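Local coordinates for protein tapirin (Caldicellulosiruptor hydrothermalis, PDB 6N2C) that probably binds cellulose at the cell surface through a beta-helical C-terminal domain that also carries a zinc ion, at residues I514-V524 / G533-N544; F181-F189 / I550-I560. One frame throughout, in Å; residues are numbered along the deposited sequence.

Contact 1: residues I514-V524 / G533-N544. With EDO (1,2-ethanediol), chain D.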
loop_
_atom_site.group_PDB
_atom_site.type_symbol
_atom_site.label_atom_id
_atom_site.label_comp_id
_atom_site.label_asym_id
_atom_site.label_seq_id
_atom_site.Cartn_x
_atom_site.Cartn_y
_atom_site.Cartn_z
ATOM N N ILE A 514 26.518 5.170 10.065
ATOM C CA ILE A 514 25.958 6.190 10.936
ATOM C C ILE A 514 24.715 5.621 11.583
ATOM O O ILE A 514 23.815 5.193 10.883
ATOM C CB ILE A 514 25.631 7.480 10.159
ATOM C CG1 ILE A 514 26.874 8.154 9.543
ATOM C CG2 ILE A 514 24.886 8.471 11.027
ATOM C CD1 ILE A 514 27.776 8.685 10.566
ATOM N N PHE A 515 24.655 5.677 12.917
ATOM C CA PHE A 515 23.485 5.185 13.644
ATOM C C PHE A 515 23.005 6.291 14.586
ATOM O O PHE A 515 23.733 6.675 15.516
ATOM C CB PHE A 515 23.865 3.908 14.429
ATOM C CG PHE A 515 24.354 2.842 13.560
ATOM C CD1 PHE A 515 23.509 1.984 12.898
ATOM C CD2 PHE A 515 25.751 2.724 13.316
ATOM C CE1 PHE A 515 23.984 0.986 12.056
ATOM C CE2 PHE A 515 26.195 1.773 12.460
ATOM C CZ PHE A 515 25.358 0.895 11.874
ATOM N N VAL A 516 21.793 6.776 14.340
ATOM C CA VAL A 516 21.177 7.859 15.124
ATOM C C VAL A 516 19.881 7.431 15.744
ATOM O O VAL A 516 18.977 6.945 15.056
ATOM C CB VAL A 516 21.018 9.128 14.278
ATOM C CG1 VAL A 516 20.455 10.239 15.144
ATOM C CG2 VAL A 516 22.307 9.573 13.702
ATOM N N ILE A 517 19.764 7.570 17.078
ATOM C CA ILE A 517 18.554 7.279 17.784
ATOM C C ILE A 517 18.251 8.489 18.661
ATOM O O ILE A 517 19.062 8.748 19.591
ATOM C CB ILE A 517 18.650 6.033 18.641
ATOM C CG1 ILE A 517 19.032 4.783 17.796
ATOM C CG2 ILE A 517 17.273 5.777 19.311
ATOM C CD1 ILE A 517 20.546 4.589 17.708
ATOM N N THR A 518 17.146 9.186 18.425
ATOM C CA THR A 518 17.031 10.527 19.066
ATOM C C THR A 518 15.640 10.910 19.408
ATOM O O THR A 518 14.680 10.416 18.800
ATOM C CB THR A 518 17.604 11.608 18.188
ATOM O OG1 THR A 518 17.489 12.895 18.866
ATOM C CG2 THR A 518 16.921 11.735 16.848
ATOM N N LYS A 519 15.488 11.604 20.558
ATOM C CA LYS A 519 14.185 12.159 20.925
ATOM C C LYS A 519 13.816 13.380 20.113
ATOM O O LYS A 519 12.662 13.797 20.110
ATOM C CB LYS A 519 14.181 12.587 22.369
ATOM C CG LYS A 519 14.193 11.502 23.355
ATOM C CD LYS A 519 13.507 11.861 24.740
ATOM C CE LYS A 519 14.307 12.857 25.522
ATOM N NZ LYS A 519 13.987 12.822 27.006
ATOM N N SER A 520 14.749 13.997 19.433
ATOM C CA SER A 520 14.519 15.099 18.490
ATOM C C SER A 520 14.027 14.535 17.156
ATOM O O SER A 520 13.842 13.313 17.018
ATOM C CB SER A 520 15.810 15.970 18.268
ATOM O OG SER A 520 16.860 15.287 17.557
ATOM N N GLY A 521 13.834 15.426 16.195
ATOM C CA GLY A 521 13.840 14.997 14.803
ATOM C C GLY A 521 15.251 14.855 14.275
ATOM O O GLY A 521 16.205 15.043 15.021
ATOM N N ILE A 522 15.359 14.483 13.043
ATOM C CA ILE A 522 16.600 14.360 12.295
ATOM C C ILE A 522 16.480 15.074 11.003
ATOM O O ILE A 522 15.692 14.694 10.172
ATOM C CB ILE A 522 17.053 12.903 12.014
ATOM C CG1 ILE A 522 17.264 12.138 13.306
ATOM C CG2 ILE A 522 18.338 12.911 11.218
ATOM C CD1 ILE A 522 17.399 10.621 13.194
ATOM N N ASN A 523 17.280 16.150 10.818
ATOM C CA ASN A 523 17.347 16.811 9.525
ATOM C C ASN A 523 18.620 16.462 8.910
ATOM O O ASN A 523 19.682 16.883 9.409
ATOM C CB ASN A 523 17.274 18.340 9.757
ATOM C CG ASN A 523 15.973 18.761 10.389
ATOM O OD1 ASN A 523 14.897 18.179 10.086
ATOM N ND2 ASN A 523 16.040 19.744 11.331
ATOM N N VAL A 524 18.568 15.703 7.841
ATOM C CA VAL A 524 19.754 15.204 7.184
ATOM C C VAL A 524 20.328 16.285 6.254
ATOM O O VAL A 524 19.622 16.857 5.410
ATOM C CB VAL A 524 19.489 13.979 6.383
ATOM C CG1 VAL A 524 20.787 13.406 5.811
ATOM C CG2 VAL A 524 18.840 12.900 7.262
ATOM N N GLY A 533 23.280 2.622 7.580
ATOM C CA GLY A 533 23.000 2.602 8.980
ATOM C C GLY A 533 21.536 2.690 9.264
ATOM O O GLY A 533 20.728 1.979 8.617
ATOM N N VAL A 534 21.198 3.419 10.356
ATOM C CA VAL A 534 19.825 3.423 10.854
ATOM C C VAL A 534 19.584 4.888 11.321
ATOM O O VAL A 534 20.456 5.520 11.953
ATOM C CB VAL A 534 19.645 2.409 12.032
ATOM C CG1 VAL A 534 18.468 2.610 12.829
ATOM C CG2 VAL A 534 19.866 0.966 11.642
ATOM N N LEU A 535 18.372 5.394 11.079
ATOM C CA LEU A 535 17.930 6.707 11.581
ATOM C C LEU A 535 16.580 6.536 12.252
ATOM O O LEU A 535 15.607 6.104 11.583
ATOM C CB LEU A 535 17.840 7.722 10.455
ATOM C CG LEU A 535 19.077 8.005 9.630
ATOM C CD1 LEU A 535 18.723 8.889 8.405
ATOM C CD2 LEU A 535 20.248 8.551 10.402
ATOM N N ILE A 536 16.544 6.836 13.574
ATOM C CA ILE A 536 15.382 6.548 14.474
ATOM C C ILE A 536 15.165 7.837 15.212
ATOM O O ILE A 536 16.056 8.286 15.970
ATOM C CB ILE A 536 15.639 5.385 15.413
ATOM C CG1 ILE A 536 15.792 4.104 14.550
ATOM C CG2 ILE A 536 14.497 5.255 16.409
ATOM C CD1 ILE A 536 16.164 2.882 15.322
ATOM N N ALA A 537 13.976 8.395 15.000
ATOM C CA ALA A 537 13.652 9.736 15.572
ATOM C C ALA A 537 12.274 9.812 16.122
ATOM O O ALA A 537 11.295 9.235 15.618
ATOM C CB ALA A 537 13.902 10.827 14.546
ATOM N N ASN A 538 12.168 10.511 17.277
ATOM C CA ASN A 538 10.804 10.765 17.814
ATOM C C ASN A 538 10.176 11.919 17.065
ATOM O O ASN A 538 8.946 11.941 16.921
ATOM C CB ASN A 538 10.925 11.127 19.271
ATOM C CG ASN A 538 9.735 10.704 20.080
ATOM O OD1 ASN A 538 9.200 9.584 19.950
ATOM N ND2 ASN A 538 9.422 11.541 21.065
ATOM N N GLY A 539 10.977 12.873 16.565
ATOM C CA GLY A 539 10.486 13.890 15.695
ATOM C C GLY A 539 10.575 13.436 14.268
ATOM O O GLY A 539 10.885 12.280 14.004
ATOM N N SER A 540 10.274 14.328 13.351
ATOM C CA SER A 540 10.285 13.986 11.951
ATOM C C SER A 540 11.679 13.724 11.400
ATOM O O SER A 540 12.657 14.364 11.804
ATOM C CB SER A 540 9.657 15.085 11.068
ATOM O OG SER A 540 8.271 15.145 11.348
ATOM N N LEU A 541 11.703 12.869 10.402
ATOM C CA LEU A 541 12.880 12.610 9.654
ATOM C C LEU A 541 12.817 13.314 8.299
ATOM O O LEU A 541 12.026 12.928 7.388
ATOM C CB LEU A 541 13.045 11.101 9.471
ATOM C CG LEU A 541 14.145 10.676 8.569
ATOM C CD1 LEU A 541 15.518 11.151 9.035
ATOM C CD2 LEU A 541 14.124 9.178 8.488
ATOM N N GLN A 542 13.681 14.309 8.143
ATOM C CA GLN A 542 13.581 15.216 6.942
ATOM C C GLN A 542 14.856 15.206 6.261
ATOM O O GLN A 542 15.898 15.474 6.901
ATOM C CB GLN A 542 13.207 16.610 7.400
ATOM C CG GLN A 542 13.236 17.675 6.337
ATOM C CD GLN A 542 11.945 18.474 6.256
ATOM O OE1 GLN A 542 11.368 18.887 7.303
ATOM N NE2 GLN A 542 11.448 18.649 5.013
ATOM N N PHE A 543 14.830 14.894 4.978
ATOM C CA PHE A 543 16.006 14.932 4.156
ATOM C C PHE A 543 16.050 16.305 3.494
ATOM O O PHE A 543 15.148 16.633 2.722
ATOM C CB PHE A 543 16.004 13.813 3.132
ATOM C CG PHE A 543 16.107 12.457 3.808
ATOM C CD1 PHE A 543 14.978 11.803 4.342
ATOM C CD2 PHE A 543 17.347 11.886 4.002
ATOM C CE1 PHE A 543 15.069 10.572 4.986
ATOM C CE2 PHE A 543 17.442 10.665 4.677
ATOM C CZ PHE A 543 16.312 9.996 5.188
ATOM N N ASN A 544 17.080 17.076 3.833
ATOM C CA ASN A 544 17.186 18.499 3.379
ATOM C C ASN A 544 17.792 18.579 1.990
ATOM O O ASN A 544 17.789 19.653 1.374
ATOM C CB ASN A 544 17.884 19.353 4.413
ATOM C CG ASN A 544 16.981 19.672 5.641
ATOM O OD1 ASN A 544 17.453 19.871 6.791
ATOM N ND2 ASN A 544 15.703 19.803 5.388
HETATM C C1 EDO D . 17.335 18.123 13.794
HETATM O O1 EDO D . 18.414 17.486 13.156
HETATM C C2 EDO D . 17.519 18.104 15.319
HETATM O O2 EDO D . 18.734 18.739 15.762
HETATM O O HOH W 1 10.371 13.642 22.380
HETATM O O HOH W 2 12.996 17.098 11.546
#
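Val524 and Phe543 lie side by side inside two successive beta-helix coils, with Val524 CG2 3.7 Å from CE2 of the Phe543 ring. The same buried face holds Ile522, which bridges from its own strand to strand 534-537: its CD1 fits against Ala537 CB at 3.8 Å and Leu535 CB at 4.0 Å. Backbone bonds fix the parallel register: Gln542 N reaches Ile522 O at 2.9 Å with an N-H...O angle of 177°. Phe515 takes the other face of strand 514-518. Its CG stands anti to the carbonyl carbon (chi1 -59°), which brings CE1 to 3.6 Å from Gly533 CA and sets Val534 CG2 at the ring edge; a serine here would probably leave Val534 and Gly533 without this cover and open a gap. The outer side of 522-524, where Asn523 is exposed, is the wet one. There one water links Asn523 OD1 to Ser540 O, and a 1,2-ethanediol, probably from crystallisation, accepts from Asn523 N at 2.9 Å through O1. Phe500 of helix 494-500 covers Ile522 and Leu535, strand 483-488 pairs with 514-518 on one side, and strand 186-190 packs its Leu188 against Leu535.

Contact 2: residues F181-F189 / I550-I560. With ZN (zinc ion), chain C.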
loop_
_atom_site.group_PDB
_atom_site.type_symbol
_atom_site.label_atom_id
_atom_site.label_comp_id
_atom_site.label_asym_id
_atom_site.label_seq_id
_atom_site.Cartn_x
_atom_site.Cartn_y
_atom_site.Cartn_z
ATOM N N PHE A 181 8.004 -6.434 15.197
ATOM C CA PHE A 181 8.039 -6.024 16.597
ATOM C C PHE A 181 9.439 -5.949 17.127
ATOM O O PHE A 181 9.604 -5.629 18.310
ATOM C CB PHE A 181 7.268 -7.029 17.431
ATOM C CG PHE A 181 5.867 -7.209 16.943
ATOM C CD1 PHE A 181 4.892 -6.294 17.213
ATOM C CD2 PHE A 181 5.563 -8.276 16.086
ATOM C CE1 PHE A 181 3.628 -6.460 16.695
ATOM C CE2 PHE A 181 4.308 -8.446 15.595
ATOM C CZ PHE A 181 3.334 -7.537 15.885
ATOM N N ASP A 182 10.428 -6.163 16.276
ATOM C CA ASP A 182 11.834 -6.038 16.630
ATOM C C ASP A 182 12.460 -4.814 15.994
ATOM O O ASP A 182 12.850 -4.808 14.782
ATOM C CB ASP A 182 12.552 -7.295 16.225
ATOM C CG ASP A 182 14.017 -7.311 16.610
ATOM O OD1 ASP A 182 14.595 -6.257 16.878
ATOM O OD2 ASP A 182 14.626 -8.471 16.528
ATOM N N PHE A 183 12.649 -3.775 16.836
ATOM C CA PHE A 183 13.164 -2.517 16.280
ATOM C C PHE A 183 14.622 -2.492 15.955
ATOM O O PHE A 183 15.158 -1.445 15.558
ATOM C CB PHE A 183 12.568 -1.305 17.043
ATOM C CG PHE A 183 11.143 -1.100 16.731
ATOM C CD1 PHE A 183 10.791 -0.307 15.638
ATOM C CD2 PHE A 183 10.179 -1.867 17.380
ATOM C CE1 PHE A 183 9.470 -0.247 15.258
ATOM C CE2 PHE A 183 8.855 -1.770 17.037
ATOM C CZ PHE A 183 8.543 -0.954 15.899
ATOM N N THR A 184 15.342 -3.628 16.086
ATOM C CA THR A 184 16.664 -3.702 15.534
ATOM C C THR A 184 16.647 -4.087 14.007
ATOM O O THR A 184 17.758 -4.245 13.385
ATOM C CB THR A 184 17.589 -4.738 16.233
ATOM O OG1 THR A 184 17.116 -6.053 15.971
ATOM C CG2 THR A 184 17.642 -4.441 17.734
ATOM N N THR A 185 15.462 -4.242 13.451
ATOM C CA THR A 185 15.279 -4.580 12.015
ATOM C C THR A 185 14.759 -3.404 11.181
ATOM O O THR A 185 14.292 -3.596 10.074
ATOM C CB THR A 185 14.342 -5.797 11.819
ATOM O OG1 THR A 185 12.994 -5.479 12.128
ATOM C CG2 THR A 185 14.815 -6.955 12.706
ATOM N N TYR A 186 14.797 -2.212 11.771
ATOM C CA TYR A 186 14.288 -0.994 11.103
ATOM C C TYR A 186 15.375 -0.077 10.670
ATOM O O TYR A 186 16.242 0.325 11.471
ATOM C CB TYR A 186 13.246 -0.244 11.988
ATOM C CG TYR A 186 11.873 -0.896 12.058
ATOM C CD1 TYR A 186 11.684 -2.086 12.728
ATOM C CD2 TYR A 186 10.792 -0.274 11.535
ATOM C CE1 TYR A 186 10.444 -2.692 12.810
ATOM C CE2 TYR A 186 9.525 -0.810 11.676
ATOM C CZ TYR A 186 9.359 -2.027 12.302
ATOM O OH TYR A 186 8.102 -2.578 12.412
ATOM N N GLY A 187 15.346 0.349 9.413
ATOM C CA GLY A 187 16.317 1.251 8.914
ATOM C C GLY A 187 15.960 2.718 9.104
ATOM O O GLY A 187 16.841 3.580 9.250
ATOM N N LEU A 188 14.659 2.996 9.071
ATOM C CA LEU A 188 14.118 4.391 9.247
ATOM C C LEU A 188 12.887 4.271 10.137
ATOM O O LEU A 188 11.973 3.435 9.922
ATOM C CB LEU A 188 13.775 5.082 7.871
ATOM C CG LEU A 188 14.907 5.101 6.878
ATOM C CD1 LEU A 188 14.365 5.568 5.550
ATOM C CD2 LEU A 188 16.052 5.953 7.302
ATOM N N PHE A 189 12.851 5.130 11.178
ATOM C CA PHE A 189 11.675 5.182 12.077
ATOM C C PHE A 189 11.433 6.612 12.448
ATOM O O PHE A 189 12.390 7.320 12.802
ATOM C CB PHE A 189 12.004 4.433 13.315
ATOM C CG PHE A 189 10.945 4.448 14.327
ATOM C CD1 PHE A 189 10.791 5.577 15.155
ATOM C CD2 PHE A 189 10.168 3.349 14.580
ATOM C CE1 PHE A 189 9.825 5.571 16.199
ATOM C CE2 PHE A 189 9.174 3.362 15.600
ATOM C CZ PHE A 189 8.963 4.484 16.355
ATOM N N ILE A 550 20.468 5.449 0.626
ATOM C CA ILE A 550 20.304 5.043 2.029
ATOM C C ILE A 550 20.260 3.554 2.004
ATOM O O ILE A 550 19.445 2.933 1.308
ATOM C CB ILE A 550 19.013 5.634 2.699
ATOM C CG1 ILE A 550 19.099 7.157 2.683
ATOM C CG2 ILE A 550 18.891 5.157 4.169
ATOM C CD1 ILE A 550 17.832 7.854 2.945
ATOM N N GLU A 551 21.124 2.908 2.794
ATOM C CA GLU A 551 21.023 1.469 2.943
ATOM C C GLU A 551 21.054 1.094 4.462
ATOM O O GLU A 551 21.889 1.584 5.183
ATOM C CB GLU A 551 22.226 0.782 2.306
ATOM C CG GLU A 551 22.285 0.740 0.740
ATOM C CD GLU A 551 22.778 2.042 0.108
ATOM O OE1 GLU A 551 23.864 2.516 0.496
ATOM O OE2 GLU A 551 22.078 2.647 -0.761
ATOM N N TYR A 552 20.115 0.272 4.826
ATOM C CA TYR A 552 20.053 -0.268 6.186
ATOM C C TYR A 552 21.317 -1.132 6.433
ATOM O O TYR A 552 21.641 -2.073 5.618
ATOM C CB TYR A 552 18.844 -1.151 6.323
ATOM C CG TYR A 552 18.791 -2.069 7.555
ATOM C CD1 TYR A 552 18.562 -1.544 8.803
ATOM C CD2 TYR A 552 19.099 -3.444 7.475
ATOM C CE1 TYR A 552 18.512 -2.371 9.904
ATOM C CE2 TYR A 552 19.064 -4.256 8.602
ATOM C CZ TYR A 552 18.672 -3.719 9.799
ATOM O OH TYR A 552 18.680 -4.502 10.940
ATOM N N VAL A 553 21.889 -0.929 7.592
ATOM C CA VAL A 553 22.816 -1.854 8.164
ATOM C C VAL A 553 22.374 -2.045 9.633
ATOM O O VAL A 553 22.121 -1.060 10.316
ATOM C CB VAL A 553 24.244 -1.280 8.150
ATOM C CG1 VAL A 553 25.275 -2.092 9.018
ATOM C CG2 VAL A 553 24.735 -1.111 6.732
ATOM N N ARG A 554 22.321 -3.295 10.088
ATOM C CA ARG A 554 22.067 -3.564 11.526
ATOM C C ARG A 554 22.940 -2.737 12.465
ATOM O O ARG A 554 24.172 -2.597 12.274
ATOM C CB ARG A 554 22.161 -5.069 11.771
ATOM C CG ARG A 554 21.728 -5.539 13.141
ATOM C CD ARG A 554 21.700 -7.088 13.170
ATOM N NE ARG A 554 21.112 -7.577 14.412
ATOM C CZ ARG A 554 21.754 -7.853 15.552
ATOM N NH1 ARG A 554 23.096 -7.757 15.721
ATOM N NH2 ARG A 554 21.006 -8.256 16.571
ATOM N N MET A 555 22.326 -2.189 13.514
ATOM C CA MET A 555 23.085 -1.492 14.502
ATOM C C MET A 555 24.217 -2.376 15.089
ATOM O O MET A 555 23.966 -3.592 15.319
ATOM C CB MET A 555 22.158 -1.022 15.680
ATOM C CG MET A 555 21.279 0.198 15.297
ATOM S SD MET A 555 20.298 0.755 16.751
ATOM C CE MET A 555 19.061 -0.401 16.836
ATOM N N PRO A 556 25.314 -1.737 15.471
ATOM C CA PRO A 556 26.399 -2.549 16.049
ATOM C C PRO A 556 25.876 -3.145 17.408
ATOM O O PRO A 556 25.088 -2.508 18.154
ATOM C CB PRO A 556 27.491 -1.548 16.281
ATOM C CG PRO A 556 27.203 -0.423 15.302
ATOM C CD PRO A 556 25.739 -0.355 15.235
ATOM N N GLN A 557 26.385 -4.327 17.719
ATOM C CA GLN A 557 25.894 -5.012 18.898
ATOM C C GLN A 557 26.056 -4.194 20.171
ATOM O O GLN A 557 25.164 -4.281 20.990
ATOM C CB GLN A 557 26.510 -6.427 19.013
ATOM C CG GLN A 557 25.816 -7.274 20.086
ATOM C CD GLN A 557 24.362 -7.523 19.757
ATOM O OE1 GLN A 557 24.029 -7.979 18.687
ATOM N NE2 GLN A 557 23.518 -7.297 20.707
ATOM N N PRO A 558 27.141 -3.451 20.356
ATOM C CA PRO A 558 27.293 -2.680 21.605
ATOM C C PRO A 558 26.225 -1.566 21.697
ATOM O O PRO A 558 25.742 -1.235 22.800
ATOM C CB PRO A 558 28.646 -2.039 21.506
ATOM C CG PRO A 558 29.335 -2.718 20.359
ATOM C CD PRO A 558 28.400 -3.486 19.568
ATOM N N LEU A 559 25.775 -1.123 20.534
ATOM C CA LEU A 559 24.679 -0.089 20.538
ATOM C C LEU A 559 23.374 -0.769 20.871
ATOM O O LEU A 559 22.612 -0.228 21.666
ATOM C CB LEU A 559 24.668 0.705 19.218
ATOM C CG LEU A 559 23.531 1.740 19.004
ATOM C CD1 LEU A 559 23.792 2.840 20.052
ATOM C CD2 LEU A 559 23.642 2.276 17.595
ATOM N N ILE A 560 23.039 -1.935 20.304
ATOM C CA ILE A 560 21.861 -2.650 20.608
ATOM C C ILE A 560 21.831 -2.998 22.125
ATOM O O ILE A 560 20.841 -2.804 22.851
ATOM C CB ILE A 560 21.760 -3.930 19.811
ATOM C CG1 ILE A 560 21.574 -3.631 18.299
ATOM C CG2 ILE A 560 20.677 -4.865 20.311
ATOM C CD1 ILE A 560 21.658 -4.797 17.433
HETATM ZN ZN ZN C . 25.605 2.005 1.276
HETATM O O HOH W 3 19.449 -2.330 13.831
#
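Ile550 opens the contact: its CG2, in the modelled conformer, lies 4.3 Å from Leu188 CD2, an apolar approach. The next residue, Glu551, points elsewhere and binds the zinc ion through OE1 at 2.0 Å. Tyr552 makes the largest contribution from 550-560. With CG anti to the backbone N (chi1 166°), its ring passes along the 184-187 backbone: CD1 lies 3.6 Å from Gly187 CA, where a side chain would be tight against Tyr552 CB, and OH donates to Thr184 O at 2.6 Å. The bond runs in the carbonyl plane onto a lone pair, and that oxygen sits at the edge of the ring. A water also donates to Thr184 O and accepts from Met555 N, so the carbonyl is gripped twice. Arg554 lays its backbone N over one face of the Tyr552 ring, while in the modelled conformer NH1 bonds to Gln557 OE1. Met555 sends CE to within 4.2 Å of Phe183 O. At the far end Ile560 CG2 meets Thr184 CG2 at 4.0 Å, the two side chains crossing at about a right angle. Thr184 is itself braced by Asp182, whose OD1 accepts from both its N and OG1. The former bond makes an Asx turn, here at the entry to the first strand of a parallel beta-helix, along which the chain leaving strand 548-552 passes on its way to helix 557-565.

Contact 1 is nested along the chain within the loop that contact 2 closes, and their centres lie about 13 Å apart. They join directly where strand 186-190 pairs with 534-537: Ala537 N is 2.9 Å from Phe189 O, and Leu535 O is 3.0 Å from Phe189 N, both probable hydrogen bonds. Val553 O also packs against Phe515 CE1 and Val534 CG2, each at 3.3 Å. Strand 541-543 of contact 1 leads on to strand 548-552 of contact 2. The zinc site lies beside both: Glu551 of contact 2 binds the ion together with His530 and Asp532, which precede Gly533, and Gly533 CA of contact 1 is about 8 Å from the zinc ion.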